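Local atomic coordinates of SusD homolog (Bacteroides thetaiotaomicron VPI-5482, PDB entry 3FDH), a protein that probably binds glycans at the outer membrane of a gut bacterium, as a SusD/RagB-family partner in nutrient uptake. Residues 42-45 and 46-50. Residues are numbered along the deposited sequence; the frame is centred on the assembly and turned at random.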
loop_
_atom_site.group_PDB
_atom_site.type_symbol
_atom_site.label_atom_id
_atom_site.label_comp_id
_atom_site.label_asym_id
_atom_site.label_seq_id
_atom_site.Cartn_x
_atom_site.Cartn_y
_atom_site.Cartn_z
ATOM N N ASN A 42 -3.505 -0.693 5.998
ATOM C CA ASN A 42 -2.243 0.060 5.854
ATOM C C ASN A 42 -1.650 0.375 7.220
ATOM O O ASN A 42 -0.432 0.339 7.430
ATOM C CB ASN A 42 -2.438 1.375 5.093
ATOM C CG ASN A 42 -1.135 2.166 4.888
ATOM O OD1 ASN A 42 -0.284 1.766 4.075
ATOM N ND2 ASN A 42 -1.026 3.362 5.523
ATOM N N THR A 43 -2.553 0.682 8.140
ATOM C CA THR A 43 -2.158 1.030 9.498
ATOM C C THR A 43 -1.390 -0.110 10.168
ATOM O O THR A 43 -0.286 0.078 10.731
ATOM C CB THR A 43 -3.387 1.521 10.298
ATOM O OG1 THR A 43 -3.841 2.754 9.659
ATOM C CG2 THR A 43 -3.001 1.766 11.795
ATOM N N TYR A 44 -1.972 -1.294 10.080
ATOM C CA TYR A 44 -1.373 -2.490 10.684
ATOM C C TYR A 44 -0.148 -2.937 9.912
ATOM O O TYR A 44 0.874 -3.316 10.492
ATOM C CB TYR A 44 -2.409 -3.596 10.874
ATOM C CG TYR A 44 -3.359 -3.348 12.011
ATOM C CD1 TYR A 44 -4.346 -2.347 11.938
ATOM C CD2 TYR A 44 -3.315 -4.122 13.158
ATOM C CE1 TYR A 44 -5.250 -2.137 13.001
ATOM C CE2 TYR A 44 -4.199 -3.912 14.239
ATOM C CZ TYR A 44 -5.172 -2.932 14.149
ATOM O OH TYR A 44 -6.032 -2.767 15.221
ATOM N N ALA A 45 -0.227 -2.905 8.591
ATOM C CA ALA A 45 0.944 -3.218 7.770
ATOM C C ALA A 45 2.156 -2.402 8.186
ATOM O O ALA A 45 3.297 -2.883 8.238
ATOM C CB ALA A 45 0.619 -2.996 6.275
ATOM N N SER A 46 1.907 -1.141 8.490
ATOM C CA SER A 46 2.974 -0.226 8.902
ATOM C C SER A 46 3.760 -0.778 10.067
ATOM O O SER A 46 4.987 -0.696 10.121
ATOM C CB SER A 46 2.423 1.152 9.288
ATOM O OG SER A 46 1.785 1.803 8.224
ATOM N N SER A 47 3.024 -1.388 10.986
ATOM C CA SER A 47 3.627 -2.014 12.149
ATOM C C SER A 47 4.295 -3.340 11.743
ATOM O O SER A 47 5.430 -3.617 12.058
ATOM C CB SER A 47 2.573 -2.331 13.224
ATOM O OG SER A 47 3.096 -3.190 14.206
ATOM N N TYR A 48 3.586 -4.162 10.990
ATOM C CA TYR A 48 4.126 -5.483 10.685
ATOM C C TYR A 48 5.487 -5.445 9.977
ATOM O O TYR A 48 6.367 -6.253 10.297
ATOM C CB TYR A 48 3.128 -6.353 9.943
ATOM C CG TYR A 48 1.815 -6.583 10.624
ATOM C CD1 TYR A 48 1.703 -6.553 12.003
ATOM C CD2 TYR A 48 0.704 -6.980 9.891
ATOM C CE1 TYR A 48 0.510 -6.846 12.613
ATOM C CE2 TYR A 48 -0.490 -7.257 10.496
ATOM C CZ TYR A 48 -0.579 -7.218 11.871
ATOM O OH TYR A 48 -1.773 -7.539 12.520
ATOM N N ILE A 49 5.669 -4.520 9.037
ATOM C CA ILE A 49 6.934 -4.391 8.276
ATOM C C ILE A 49 7.792 -3.218 8.719
ATOM O O ILE A 49 8.700 -2.748 8.043
ATOM C CB ILE A 49 6.776 -4.525 6.740
ATOM C CG1 ILE A 49 5.654 -3.671 6.181
ATOM C CG2 ILE A 49 6.465 -6.010 6.448
ATOM C CD1 ILE A 49 5.843 -2.223 6.318
ATOM N N GLU A 50 7.423 -2.745 9.902
ATOM C CA GLU A 50 8.255 -1.836 10.681
ATOM C C GLU A 50 8.575 -0.473 10.121
ATOM O O GLU A 50 9.647 0.096 10.367
ATOM C CB GLU A 50 9.514 -2.573 11.162
ATOM C CG GLU A 50 9.194 -3.807 12.039
ATOM C CD GLU A 50 10.401 -4.507 12.613
ATOM O OE1 GLU A 50 11.537 -4.026 12.478
ATOM O OE2 GLU A 50 10.205 -5.594 13.192
#
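The carbonyl oxygen N42 O is gripped twice by one residue: S46 N donates to it at 3.0 Å, the ordinary i to i+4 helical bond, and S46 OG at 2.8 Å. The two donors arrive from opposite faces of the carbonyl plane, each tilted about 30° from it. With OG anti to the carbonyl carbon (chi1 -62°), the hydroxyl lies back along the helix, a familiar pattern in which a buried helical serine donates its hydroxyl to the carbonyl four residues back. Two residues on, Y44 O accepts Y48 N at 2.9 Å, and the Y48 ring lays one face over that same oxygen, with CG 3.4 Å from Y44 O. Farther out the two tyrosines lean together at an angle, Y48 OH coming 3.8 Å from Y44 CD2, while Y44 OH hydrogen-bonds E68 and its ring meets F75 edge-to-face. Were Y48 replaced by alanine, the face over Y44 O would be lost, and the Y44 side chain would probably lose its neighbour on that flank. The final turn closes with I49 N to A45 O, nearly straight at 170°, before I49 leaves helical geometry. The carbonyl oxygens of N42, Y44 and A45 thus all have donors within this stretch, which suits a segment buried against helices 57-63, 250-258 and 431-443.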